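Local coordinates for protein glutaredoxin-glutathione complex (Polygonaceae, PDB 5KQA) that binds glutathione and, as a glutaredoxin of the thioredoxin superfamily, probably catalyses glutathione-dependent reduction of disulfides, at residues M25-A30 with L82-G87; N35-V40 with R63-E68; D58-R63 with K115-L120. All blocks are in the same frame, centred on the assembly; numbering follows the deposited sequence.

In the fold
Interactions 1 and 3 pack helix on helix beside the central sheet of a thioredoxin-like fold, and interaction 2 lies within the sheet. Its strands flank helix 48-60 in the chain. Interactions 1 and 3 lie on opposite sides of the chain's centre, their own centres about 24 Å apart. Interactions 2 and 3 share Arg-63 and touch. Leu-39 CD2 meets Leu-120 CD2 at 3.9 Å, and Tyr-64 OH probably hydrogen-bonds Asp-58 OD1. Interactions 1 and 2 come within about 5 Å at their nearest atoms without touching. Glutathione binds elsewhere, at a pocket that includes Cys-47. The side chain of Leu-82 is about 9 Å from the bound glutathione, those of Leu-39 and Leu-116 about 13 Å.

Interaction 1 (M25-A30 with L82-G87); sequences MALQKA and LLQWTG
In Leu-27 and Trp-85, chi1 near 180° (-180° and -172°) swings each CG away from its own backbone N and sets Leu-27 CD1 against the indole. This methyl meets the six-membered part of the ring system, where it lies 3.9 Å from Trp-85 CE3. It also touches Trp-85 CB, near the root of the side chain. Its approach to the ring is oblique. CD2, the other branch, points to the amide of Gln-84 and is 3.9 Å from OE1. The Gln-84 chain is extended and crosses Leu-27 at about a right angle. Leu-27 CD2 and Gln-84 OE1 are only in van der Waals contact.

One turn further along, Ala-30 CB points into the contact. It packs 4.0 Å from Trp-85 CZ3, again obliquely. It also rests more loosely on Leu-82, with CB 4.4 Å from CD2. Leu-27 and Ala-30 thus place two small apolar groups along one side of the indole. Thr-86 CG2 lies over the other side, 4.1 Å above the plane and offset toward the rim. Thr-86 OG1 turns back to Leu-82 O at 2.6 Å. Thr-86 N binds the same oxygen from the opposite face of its plane. Leu-82 O therefore takes two bonds, just before Gly-87 leaves the helix with positive phi.

The short helix axes cross at -65°, with a closest approach of 10.4 Å. Around them, Ala-26 packs on Ala-77 and Ile-78, and Lys-29 forms a salt bridge with Glu-72. Trp-85 also meets Phe-95 of strand 93-96. Ala-30 and Leu-82 both rest on Phe-42 of strand 39-43, so helices 20-35 and 75-86 pack on each other and on the central sheet.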
ATOM      1  N   MET A  25      10.099  14.605   3.438  1.00 17.00           N
ATOM      2  CA  MET A  25       9.176  14.432   4.560  1.00 13.13           C
ATOM      3  C   MET A  25       8.068  13.427   4.241  1.00 11.52           C
ATOM      4  O   MET A  25       7.728  12.578   5.061  1.00 11.85           O
ATOM      5  CB  MET A  25       8.557  15.773   4.945  1.00 14.51           C
ATOM      6  CG  MET A  25       9.533  16.763   5.554  1.00 28.05           C
ATOM      7  SD  MET A  25      10.258  16.149   7.090  1.00 35.52           S
ATOM      8  CE  MET A  25      11.814  15.518   6.497  1.00 25.36           C
ATOM      9  N   ALA A  26       7.499  13.537   3.049  1.00 11.72           N
ATOM     10  CA  ALA A  26       6.479  12.592   2.602  1.00 15.22           C
ATOM     11  C   ALA A  26       7.014  11.149   2.528  1.00 11.21           C
ATOM     12  O   ALA A  26       6.327  10.203   2.907  1.00 11.69           O
ATOM     13  CB  ALA A  26       5.930  13.028   1.246  1.00  7.68           C
ATOM     14  N   LEU A  27       8.230  10.981   2.022  1.00 12.13           N
ATOM     15  CA  LEU A  27       8.847   9.662   1.961  1.00 11.04           C
ATOM     16  C   LEU A  27       9.040   9.093   3.363  1.00  7.16           C
ATOM     17  O   LEU A  27       8.704   7.941   3.618  1.00  9.83           O
ATOM     18  CB  LEU A  27      10.188   9.719   1.227  1.00 12.40           C
ATOM     19  CG  LEU A  27      10.923   8.375   1.101  1.00 14.26           C
ATOM     20  CD1 LEU A  27      10.163   7.412   0.192  1.00 13.06           C
ATOM     21  CD2 LEU A  27      12.346   8.580   0.597  1.00 22.66           C
ATOM     22  N   GLN A  28       9.585   9.900   4.272  1.00  9.79           N
ATOM     23  CA  GLN A  28       9.731   9.466   5.661  1.00 14.66           C
ATOM     24  C   GLN A  28       8.388   9.023   6.242  1.00 13.76           C
ATOM     25  O   GLN A  28       8.301   7.974   6.881  1.00 12.75           O
ATOM     26  CB  GLN A  28      10.347  10.581   6.520  1.00 15.58           C
ATOM     27  CG  GLN A  28      11.852  10.744   6.272  1.00 30.31           C
ATOM     28  CD  GLN A  28      12.502  11.849   7.101  1.00 42.76           C
ATOM     29  OE1 GLN A  28      11.962  12.291   8.119  1.00 35.41           O
ATOM     30  NE2 GLN A  28      13.674  12.299   6.658  1.00 35.54           N
ATOM     31  N   LYS A  29       7.342   9.811   6.001  1.00  7.01           N
ATOM     32  CA  LYS A  29       6.007   9.457   6.468  1.00  8.04           C
ATOM     33  C   LYS A  29       5.553   8.108   5.909  1.00  6.51           C
ATOM     34  O   LYS A  29       5.019   7.283   6.643  1.00  7.16           O
ATOM     35  CB  LYS A  29       4.993  10.540   6.082  1.00 14.40           C
ATOM     36  CG  LYS A  29       3.552  10.131   6.350  1.00 14.72           C
ATOM     37  CD  LYS A  29       2.556  11.285   6.185  1.00 26.08           C
ATOM     38  CE  LYS A  29       1.135  10.850   6.610  1.00 18.82           C
ATOM     39  NZ  LYS A  29       0.195  11.996   6.777  1.00 37.88           N
ATOM     40  N   ALA A  30       5.745   7.899   4.606  1.00  8.30           N
ATOM     41  CA  ALA A  30       5.318   6.658   3.946  1.00  3.78           C
ATOM     42  C   ALA A  30       6.109   5.463   4.466  1.00  7.46           C
ATOM     43  O   ALA A  30       5.549   4.394   4.706  1.00 11.75           O
ATOM     44  CB  ALA A  30       5.473   6.773   2.442  1.00  9.12           C
ATOM     45  N   LEU A  82       6.152   7.915  -3.500  1.00  7.36           N
ATOM     46  CA  LEU A  82       5.909   6.506  -3.813  1.00  6.55           C
ATOM     47  C   LEU A  82       6.375   6.196  -5.227  1.00 12.15           C
ATOM     48  O   LEU A  82       6.831   5.087  -5.510  1.00  9.49           O
ATOM     49  CB  LEU A  82       4.430   6.151  -3.659  1.00  8.60           C
ATOM     50  CG  LEU A  82       3.841   6.094  -2.243  1.00 10.07           C
ATOM     51  CD1 LEU A  82       2.317   6.075  -2.315  1.00  6.13           C
ATOM     52  CD2 LEU A  82       4.359   4.887  -1.415  1.00  8.96           C
ATOM     53  N   LEU A  83       6.261   7.182  -6.117  1.00  9.67           N
ATOM     54  CA  LEU A  83       6.792   7.044  -7.468  1.00  7.76           C
ATOM     55  C   LEU A  83       8.312   6.897  -7.424  1.00  7.62           C
ATOM     56  O   LEU A  83       8.877   6.000  -8.032  1.00  8.70           O
ATOM     57  CB  LEU A  83       6.402   8.245  -8.337  1.00 12.68           C
ATOM     58  CG  LEU A  83       7.027   8.319  -9.745  1.00 14.78           C
ATOM     59  CD1 LEU A  83       6.840   7.016 -10.540  1.00 10.53           C
ATOM     60  CD2 LEU A  83       6.451   9.497 -10.522  1.00 11.69           C
ATOM     61  N   GLN A  84       8.976   7.797  -6.713  1.00  7.55           N
ATOM     62  CA  GLN A  84      10.420   7.712  -6.566  1.00  6.75           C
ATOM     63  C   GLN A  84      10.848   6.361  -5.981  1.00  9.87           C
ATOM     64  O   GLN A  84      11.804   5.740  -6.433  1.00  9.46           O
ATOM     65  CB  GLN A  84      10.928   8.850  -5.685  1.00 10.26           C
ATOM     66  CG  GLN A  84      12.402   8.729  -5.317  1.00 22.47           C
ATOM     67  CD  GLN A  84      12.810   9.717  -4.249  1.00 32.53           C
ATOM     68  OE1 GLN A  84      13.096   9.341  -3.105  1.00 27.16           O
ATOM     69  NE2 GLN A  84      12.836  10.992  -4.613  1.00 23.48           N
ATOM     70  N   TRP A  85      10.107   5.908  -4.983  1.00 12.70           N
ATOM     71  CA  TRP A  85      10.431   4.700  -4.238  1.00  9.43           C
ATOM     72  C   TRP A  85      10.106   3.403  -4.984  1.00  8.02           C
ATOM     73  O   TRP A  85      10.872   2.427  -4.904  1.00 10.74           O
ATOM     74  CB  TRP A  85       9.676   4.753  -2.917  1.00 11.04           C
ATOM     75  CG  TRP A  85       9.970   3.711  -1.888  1.00 15.57           C
ATOM     76  CD1 TRP A  85      10.988   2.805  -1.877  1.00 11.11           C
ATOM     77  CD2 TRP A  85       9.218   3.493  -0.688  1.00 10.12           C
ATOM     78  NE1 TRP A  85      10.909   2.024  -0.744  1.00 13.50           N
ATOM     79  CE2 TRP A  85       9.829   2.424  -0.002  1.00 11.85           C
ATOM     80  CE3 TRP A  85       8.070   4.086  -0.143  1.00 11.38           C
ATOM     81  CZ2 TRP A  85       9.349   1.949   1.215  1.00 11.69           C
ATOM     82  CZ3 TRP A  85       7.587   3.607   1.062  1.00  7.91           C
ATOM     83  CH2 TRP A  85       8.228   2.545   1.727  1.00  9.48           C
ATOM     84  N   THR A  86       8.979   3.379  -5.697  1.00 10.65           N
ATOM     85  CA  THR A  86       8.480   2.127  -6.297  1.00 11.89           C
ATOM     86  C   THR A  86       8.310   2.131  -7.832  1.00 12.23           C
ATOM     87  O   THR A  86       8.009   1.091  -8.420  1.00  9.35           O
ATOM     88  CB  THR A  86       7.101   1.728  -5.705  1.00 11.47           C
ATOM     89  OG1 THR A  86       6.103   2.641  -6.168  1.00  8.69           O
ATOM     90  CG2 THR A  86       7.111   1.701  -4.158  1.00 10.61           C
ATOM     91  N   GLY A  87       8.451   3.287  -8.472  1.00  7.65           N
ATOM     92  CA  GLY A  87       8.254   3.385  -9.913  1.00  8.36           C
ATOM     93  C   GLY A  87       6.801   3.339 -10.348  1.00 10.47           C
ATOM     94  O   GLY A  87       6.474   3.420 -11.537  1.00 11.60           O
TER

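Interaction 2 (N35-V40 with R63-E68); sequences NSNPLV and RYQTIE
The side chains of Asn-37 and Gln-65 cross obliquely, and their amide planes are turned 75° apart. Asn-37 OD1 lies 3.3 Å from Gln-65 CB, so it meets the aliphatic root of that side chain. Asn-37 ND2 hydrogen-bonds Leu-33 O in the last turn of helix 20-35. The Gln-65 chain bends at chi2, and NE2 reaches Thr-66 O at 2.9 Å. That oxygen lies in the Gln-65 amide plane, although the donor sits above the Thr-66 carbonyl plane. At the Tyr-64 ring, Thr-66 OG1 lies at the edge, in plane. Tyr-64 CB packs 3.4 Å from Leu-39 CG, the two side chains lying side by side and pointing the same way.

The backbones join as parallel strands. Gln-65 N donates to Leu-39 O at 2.9 Å, nearly straight at 170°. Upstream the chains part, and a water bridges the gap: it accepts from Leu-39 N and donates to Arg-63 O.

The pair closes a beta-alpha-beta unit. Leu-39 packs on Phe-57 of the crossover helix 48-60, and Tyr-64 OH hydrogen-bonds Asp-58 OD1. The backbone of Val-40 hydrogen-bonds Phe-95 of strand 93-96, the neighbour on the other side of 39-43 in the sheet.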
ATOM      1  N   ASN A  35       6.774   0.597   7.818  1.00  7.12           N
ATOM      2  CA  ASN A  35       7.506  -0.047   8.901  1.00 11.51           C
ATOM      3  C   ASN A  35       6.614  -0.430  10.079  1.00 15.96           C
ATOM      4  O   ASN A  35       6.970  -1.293  10.879  1.00 15.86           O
ATOM      5  CB  ASN A  35       8.627   0.862   9.424  1.00 11.84           C
ATOM      6  CG  ASN A  35       9.743   1.052   8.426  1.00 18.80           C
ATOM      7  OD1 ASN A  35       9.884   0.288   7.473  1.00 17.28           O
ATOM      8  ND2 ASN A  35      10.555   2.082   8.643  1.00 28.09           N
ATOM      9  N   SER A  36       5.465   0.224  10.208  1.00  8.79           N
ATOM     10  CA  SER A  36       4.662   0.043  11.410  1.00 12.33           C
ATOM     11  C   SER A  36       3.318  -0.616  11.105  1.00  9.33           C
ATOM     12  O   SER A  36       2.398  -0.584  11.919  1.00 11.05           O
ATOM     13  CB  SER A  36       4.464   1.395  12.110  1.00 12.66           C
ATOM     14  OG  SER A  36       3.767   2.292  11.261  1.00 21.04           O
ATOM     15  N   ASN A  37       3.222  -1.227   9.928  1.00  9.13           N
ATOM     16  CA  ASN A  37       2.039  -1.990   9.545  1.00 11.83           C
ATOM     17  C   ASN A  37       2.428  -3.193   8.724  1.00  8.36           C
ATOM     18  O   ASN A  37       3.131  -3.052   7.730  1.00 12.70           O
ATOM     19  CB  ASN A  37       1.061  -1.128   8.752  1.00 11.78           C
ATOM     20  CG  ASN A  37       0.378  -0.097   9.606  1.00 12.35           C
ATOM     21  OD1 ASN A  37      -0.582  -0.400  10.298  1.00  9.00           O
ATOM     22  ND2 ASN A  37       0.865   1.137   9.555  1.00 15.53           N
ATOM     23  N   PRO A  38       1.998  -4.388   9.146  1.00 11.93           N
ATOM     24  CA  PRO A  38       2.304  -5.573   8.341  1.00 10.89           C
ATOM     25  C   PRO A  38       1.800  -5.406   6.903  1.00 14.73           C
ATOM     26  O   PRO A  38       2.512  -5.710   5.953  1.00 13.89           O
ATOM     27  CB  PRO A  38       1.568  -6.696   9.078  1.00 14.18           C
ATOM     28  CG  PRO A  38       1.521  -6.221  10.508  1.00 14.13           C
ATOM     29  CD  PRO A  38       1.373  -4.728  10.439  1.00  8.56           C
ATOM     30  N   LEU A  39       0.593  -4.884   6.757  1.00  9.93           N
ATOM     31  CA  LEU A  39       0.003  -4.657   5.444  1.00  9.03           C
ATOM     32  C   LEU A  39      -0.466  -3.198   5.304  1.00 10.31           C
ATOM     33  O   LEU A  39      -1.245  -2.704   6.123  1.00  7.08           O
ATOM     34  CB  LEU A  39      -1.165  -5.625   5.223  1.00  8.56           C
ATOM     35  CG  LEU A  39      -2.072  -5.403   4.011  1.00  8.65           C
ATOM     36  CD1 LEU A  39      -1.247  -5.418   2.715  1.00 10.21           C
ATOM     37  CD2 LEU A  39      -3.189  -6.440   3.967  1.00  7.84           C
ATOM     38  N   VAL A  40       0.017  -2.509   4.278  1.00 10.07           N
ATOM     39  CA  VAL A  40      -0.392  -1.128   4.034  1.00  8.21           C
ATOM     40  C   VAL A  40      -0.960  -0.997   2.635  1.00 10.58           C
ATOM     41  O   VAL A  40      -0.384  -1.501   1.667  1.00  8.66           O
ATOM     42  CB  VAL A  40       0.772  -0.108   4.173  1.00 15.35           C
ATOM     43  CG1 VAL A  40       0.254   1.323   3.942  1.00  7.66           C
ATOM     44  CG2 VAL A  40       1.453  -0.223   5.531  1.00 15.81           C
ATOM     45  N   ARG A  63      -5.596  -7.969   8.238  1.00 14.35           N
ATOM     46  CA  ARG A  63      -5.779  -6.585   8.647  1.00 23.57           C
ATOM     47  C   ARG A  63      -4.768  -5.689   7.944  1.00 14.81           C
ATOM     48  O   ARG A  63      -3.585  -6.019   7.817  1.00 16.73           O
ATOM     49  CB  ARG A  63      -5.686  -6.433  10.168  1.00 20.31           C
ATOM     50  CG  ARG A  63      -4.293  -6.445  10.747  1.00 34.90           C
ATOM     51  CD  ARG A  63      -4.373  -6.136  12.238  1.00 60.48           C
ATOM     52  NE  ARG A  63      -5.405  -6.943  12.889  1.00 81.65           N
ATOM     53  CZ  ARG A  63      -6.002  -6.623  14.034  1.00 87.25           C
ATOM     54  NH1 ARG A  63      -5.678  -5.501  14.667  1.00 78.78           N
ATOM     55  NH2 ARG A  63      -6.932  -7.424  14.543  1.00 67.49           N
ATOM     56  N   TYR A  64      -5.259  -4.556   7.464  1.00 12.31           N
ATOM     57  CA  TYR A  64      -4.432  -3.622   6.737  1.00 12.86           C
ATOM     58  C   TYR A  64      -4.667  -2.210   7.227  1.00 14.14           C
ATOM     59  O   TYR A  64      -5.721  -1.894   7.781  1.00  9.99           O
ATOM     60  CB  TYR A  64      -4.714  -3.711   5.239  1.00 10.16           C
ATOM     61  CG  TYR A  64      -6.170  -3.572   4.905  1.00 12.96           C
ATOM     62  CD1 TYR A  64      -6.993  -4.687   4.853  1.00 16.28           C
ATOM     63  CD2 TYR A  64      -6.732  -2.326   4.664  1.00 11.80           C
ATOM     64  CE1 TYR A  64      -8.334  -4.577   4.559  1.00  8.67           C
ATOM     65  CE2 TYR A  64      -8.079  -2.205   4.371  1.00 15.27           C
ATOM     66  CZ  TYR A  64      -8.871  -3.341   4.310  1.00 12.74           C
ATOM     67  OH  TYR A  64     -10.215  -3.244   4.024  1.00 17.87           O
ATOM     68  N   GLN A  65      -3.660  -1.375   7.034  1.00 11.27           N
ATOM     69  CA  GLN A  65      -3.800   0.053   7.216  1.00 11.42           C
ATOM     70  C   GLN A  65      -4.063   0.677   5.855  1.00 12.27           C
ATOM     71  O   GLN A  65      -3.242   0.565   4.938  1.00 10.64           O
ATOM     72  CB  GLN A  65      -2.539   0.653   7.854  1.00 13.89           C
ATOM     73  CG  GLN A  65      -2.594   2.163   8.006  1.00  8.01           C
ATOM     74  CD  GLN A  65      -3.617   2.563   9.019  1.00  9.91           C
ATOM     75  OE1 GLN A  65      -3.484   2.227  10.193  1.00  7.33           O
ATOM     76  NE2 GLN A  65      -4.666   3.269   8.580  1.00  7.65           N
ATOM     77  N   THR A  66      -5.222   1.309   5.718  1.00 12.70           N
ATOM     78  CA  THR A  66      -5.520   2.115   4.547  1.00  8.10           C
ATOM     79  C   THR A  66      -5.061   3.548   4.765  1.00 12.50           C
ATOM     80  O   THR A  66      -5.274   4.129   5.839  1.00 12.12           O
ATOM     81  CB  THR A  66      -7.020   2.134   4.232  1.00 11.30           C
ATOM     82  OG1 THR A  66      -7.456   0.814   3.924  1.00 16.60           O
ATOM     83  CG2 THR A  66      -7.299   3.043   3.049  1.00 11.45           C
ATOM     84  N   ILE A  67      -4.452   4.127   3.738  1.00  6.03           N
ATOM     85  CA  ILE A  67      -4.070   5.526   3.774  1.00  7.43           C
ATOM     86  C   ILE A  67      -4.619   6.180   2.513  1.00 12.72           C
ATOM     87  O   ILE A  67      -4.159   5.908   1.409  1.00  9.07           O
ATOM     88  CB  ILE A  67      -2.534   5.716   3.855  1.00 10.29           C
ATOM     89  CG1 ILE A  67      -1.963   5.073   5.132  1.00 13.33           C
ATOM     90  CG2 ILE A  67      -2.179   7.200   3.810  1.00  9.42           C
ATOM     91  CD1 ILE A  67      -2.314   5.845   6.429  1.00  7.24           C
ATOM     92  N   GLU A  68      -5.624   7.027   2.683  1.00 10.47           N
ATOM     93  CA  GLU A  68      -6.288   7.661   1.549  1.00 10.59           C
ATOM     94  C   GLU A  68      -5.571   8.941   1.159  1.00 11.57           C
ATOM     95  O   GLU A  68      -5.708   9.950   1.845  1.00 10.69           O
ATOM     96  CB  GLU A  68      -7.752   7.965   1.885  1.00  8.90           C
ATOM     97  CG  GLU A  68      -8.580   6.753   2.296  1.00 10.80           C
ATOM     98  CD  GLU A  68      -8.905   5.845   1.122  1.00 17.01           C
ATOM     99  OE1 GLU A  68      -8.266   6.005   0.065  1.00 20.47           O
ATOM    100  OE2 GLU A  68      -9.802   4.979   1.247  1.00 15.45           O
TER
HETATM  101  O   HOH W   1      -1.534  -5.080   8.832  1.00 13.72           O

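Interaction 3 (D58-R63 with K115-L120)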
ATOM      1  N   ASP A  58     -10.152  -8.125   3.074  1.00 10.90           N
ATOM      2  CA  ASP A  58     -11.234  -8.357   4.036  1.00 18.37           C
ATOM      3  C   ASP A  58     -11.594  -9.842   4.090  1.00 17.49           C
ATOM      4  O   ASP A  58     -11.648 -10.452   5.164  1.00 16.38           O
ATOM      5  CB  ASP A  58     -12.489  -7.541   3.679  1.00 17.28           C
ATOM      6  CG  ASP A  58     -12.304  -6.036   3.880  1.00 19.96           C
ATOM      7  OD1 ASP A  58     -11.466  -5.624   4.709  1.00 17.83           O
ATOM      8  OD2 ASP A  58     -13.013  -5.258   3.203  1.00 22.87           O
ATOM      9  N   GLN A  59     -11.831 -10.415   2.913  1.00 17.95           N
ATOM     10  CA  GLN A  59     -12.279 -11.799   2.790  1.00 17.60           C
ATOM     11  C   GLN A  59     -11.191 -12.800   3.212  1.00 20.09           C
ATOM     12  O   GLN A  59     -11.491 -13.897   3.697  1.00 17.34           O
ATOM     13  CB  GLN A  59     -12.746 -12.056   1.354  1.00 15.06           C
ATOM     14  CG  GLN A  59     -13.967 -11.209   0.976  1.00 17.90           C
ATOM     15  CD  GLN A  59     -14.406 -11.387  -0.465  1.00 29.56           C
ATOM     16  OE1 GLN A  59     -13.589 -11.638  -1.350  1.00 29.42           O
ATOM     17  NE2 GLN A  59     -15.705 -11.255  -0.707  1.00 32.80           N
ATOM     18  N   LEU A  60      -9.930 -12.412   3.053  1.00 13.74           N
ATOM     19  CA  LEU A  60      -8.812 -13.257   3.472  1.00 11.78           C
ATOM     20  C   LEU A  60      -8.569 -13.198   4.971  1.00 11.45           C
ATOM     21  O   LEU A  60      -7.757 -13.959   5.497  1.00 17.86           O
ATOM     22  CB  LEU A  60      -7.522 -12.856   2.760  1.00 17.10           C
ATOM     23  CG  LEU A  60      -7.401 -13.064   1.257  1.00 18.10           C
ATOM     24  CD1 LEU A  60      -6.020 -12.589   0.822  1.00 17.45           C
ATOM     25  CD2 LEU A  60      -7.629 -14.521   0.876  1.00 16.16           C
ATOM     26  N   GLY A  61      -9.249 -12.285   5.661  1.00 12.61           N
ATOM     27  CA  GLY A  61      -9.069 -12.135   7.100  1.00 16.78           C
ATOM     28  C   GLY A  61      -7.796 -11.390   7.477  1.00 18.51           C
ATOM     29  O   GLY A  61      -7.267 -11.529   8.583  1.00 11.75           O
ATOM     30  N   ALA A  62      -7.300 -10.582   6.551  1.00 17.45           N
ATOM     31  CA  ALA A  62      -6.055  -9.861   6.775  1.00 19.99           C
ATOM     32  C   ALA A  62      -6.336  -8.438   7.243  1.00 15.44           C
ATOM     33  O   ALA A  62      -7.215  -7.766   6.713  1.00 18.39           O
ATOM     34  CB  ALA A  62      -5.208  -9.852   5.499  1.00 17.53           C
ATOM     35  N   ARG A  63      -5.596  -7.969   8.238  1.00 14.35           N
ATOM     36  CA  ARG A  63      -5.779  -6.585   8.647  1.00 23.57           C
ATOM     37  C   ARG A  63      -4.768  -5.689   7.944  1.00 14.81           C
ATOM     38  O   ARG A  63      -3.585  -6.019   7.817  1.00 16.73           O
ATOM     39  CB  ARG A  63      -5.686  -6.433  10.168  1.00 20.31           C
ATOM     40  CG  ARG A  63      -4.293  -6.445  10.747  1.00 34.90           C
ATOM     41  CD  ARG A  63      -4.373  -6.136  12.238  1.00 60.48           C
ATOM     42  NE  ARG A  63      -5.405  -6.943  12.889  1.00 81.65           N
ATOM     43  CZ  ARG A  63      -6.002  -6.623  14.034  1.00 87.25           C
ATOM     44  NH1 ARG A  63      -5.678  -5.501  14.667  1.00 78.78           N
ATOM     45  NH2 ARG A  63      -6.932  -7.424  14.543  1.00 67.49           N
ATOM     46  N   LYS A 115       0.810 -17.381  -3.252  1.00 23.54           N
ATOM     47  CA  LYS A 115       1.874 -16.785  -2.443  1.00 25.58           C
ATOM     48  C   LYS A 115       1.384 -15.756  -1.421  1.00 15.03           C
ATOM     49  O   LYS A 115       2.071 -15.481  -0.441  1.00 17.06           O
ATOM     50  CB  LYS A 115       2.913 -16.129  -3.356  1.00 23.78           C
ATOM     51  CG  LYS A 115       3.606 -17.111  -4.301  1.00 37.78           C
ATOM     52  CD  LYS A 115       4.412 -18.149  -3.538  1.00 29.85           C
ATOM     53  CE  LYS A 115       4.893 -19.257  -4.463  1.00 44.45           C
ATOM     54  NZ  LYS A 115       3.737 -19.994  -5.040  1.00 41.15           N
ATOM     55  N   LEU A 116       0.207 -15.187  -1.658  1.00 15.73           N
ATOM     56  CA  LEU A 116      -0.274 -14.048  -0.868  1.00 20.42           C
ATOM     57  C   LEU A 116      -0.536 -14.381   0.604  1.00 11.34           C
ATOM     58  O   LEU A 116      -0.085 -13.661   1.495  1.00 11.75           O
ATOM     59  CB  LEU A 116      -1.551 -13.475  -1.495  1.00 15.80           C
ATOM     60  CG  LEU A 116      -2.098 -12.174  -0.911  1.00 12.91           C
ATOM     61  CD1 LEU A 116      -1.028 -11.110  -0.945  1.00 17.89           C
ATOM     62  CD2 LEU A 116      -3.343 -11.706  -1.673  1.00  9.03           C
ATOM     63  N   VAL A 117      -1.276 -15.453   0.860  1.00  9.28           N
ATOM     64  CA  VAL A 117      -1.611 -15.808   2.244  1.00 16.85           C
ATOM     65  C   VAL A 117      -0.365 -16.124   3.084  1.00  7.67           C
ATOM     66  O   VAL A 117      -0.261 -15.661   4.220  1.00 12.56           O
ATOM     67  CB  VAL A 117      -2.597 -16.995   2.298  1.00 15.85           C
ATOM     68  CG1 VAL A 117      -2.749 -17.523   3.725  1.00 11.01           C
ATOM     69  CG2 VAL A 117      -3.948 -16.551   1.755  1.00 19.40           C
ATOM     70  N   PRO A 118       0.580 -16.909   2.538  1.00 11.35           N
ATOM     71  CA  PRO A 118       1.822 -17.153   3.283  1.00 12.96           C
ATOM     72  C   PRO A 118       2.614 -15.868   3.543  1.00 13.43           C
ATOM     73  O   PRO A 118       3.204 -15.741   4.614  1.00 12.32           O
ATOM     74  CB  PRO A 118       2.612 -18.101   2.365  1.00 13.23           C
ATOM     75  CG  PRO A 118       1.557 -18.784   1.537  1.00 11.91           C
ATOM     76  CD  PRO A 118       0.504 -17.727   1.309  1.00 12.81           C
ATOM     77  N   MET A 119       2.642 -14.948   2.577  1.00 10.20           N
ATOM     78  CA  MET A 119       3.317 -13.658   2.764  1.00 13.27           C
ATOM     79  C   MET A 119       2.644 -12.862   3.868  1.00 13.50           C
ATOM     80  O   MET A 119       3.316 -12.243   4.700  1.00 10.62           O
ATOM     81  CB  MET A 119       3.306 -12.825   1.478  1.00 13.82           C
ATOM     82  CG  MET A 119       4.153 -13.349   0.337  1.00 34.77           C
ATOM     83  SD  MET A 119       3.813 -12.401  -1.168  1.00 35.59           S
ATOM     84  CE  MET A 119       3.839 -10.747  -0.507  1.00 23.54           C
ATOM     85  N   LEU A 120       1.310 -12.874   3.851  1.00  9.37           N
ATOM     86  CA  LEU A 120       0.507 -12.154   4.831  1.00  9.62           C
ATOM     87  C   LEU A 120       0.684 -12.750   6.224  1.00 14.23           C
ATOM     88  O   LEU A 120       0.694 -12.042   7.222  1.00  9.96           O
ATOM     89  CB  LEU A 120      -0.973 -12.173   4.426  1.00  7.59           C
ATOM     90  CG  LEU A 120      -1.357 -11.267   3.250  1.00  9.87           C
ATOM     91  CD1 LEU A 120      -2.776 -11.561   2.776  1.00 12.32           C
ATOM     92  CD2 LEU A 120      -1.239  -9.798   3.633  1.00 10.90           C
TER
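Leu-60 overlaps Leu-116, with CD1 3.8 Å from Leu-116 CD2. The two side chains cross at about a right angle. The same Leu-60 methyl also meets Leu-120, at 3.9 Å from CD1. A single branch is thus shared by two leucines one helical turn apart. In Leu-60, chi1 of -67° turns CG beside its own backbone N and lets CD1 reach both Leu-116 and Leu-120. The second methyl, CD2, turns to Val-117 and stays 4.3 Å from its CG2. This is a looser contact on the more exposed side.

Ala-62 adds a smaller contact. Its CB lies 4.0 Å from Leu-120 CD1, so that methyl touches both Leu-60 and Ala-62. Between these two residues the chain turns at Gly-61. This glycine has positive phi and closes helix 48-60 with a Schellman motif. The turn lets Leu-60 and Ala-62, on either side of it, both point toward helix 116-122. The contact is purely apolar.

Leu-60 also touches His-111 of helix 104-112, and Leu-116 packs on Val-107 of that helix. Leu-116 and Leu-120 rest on Ile-96 of strand 93-96. Backbone hydrogen bonds join Arg-63 to Ala-125 and Leu-120 to Ile-126. The C-terminal tail therefore runs past both segments, and the end of helix 48-60 packs against helices 104-112 and 116-122 next to the sheet.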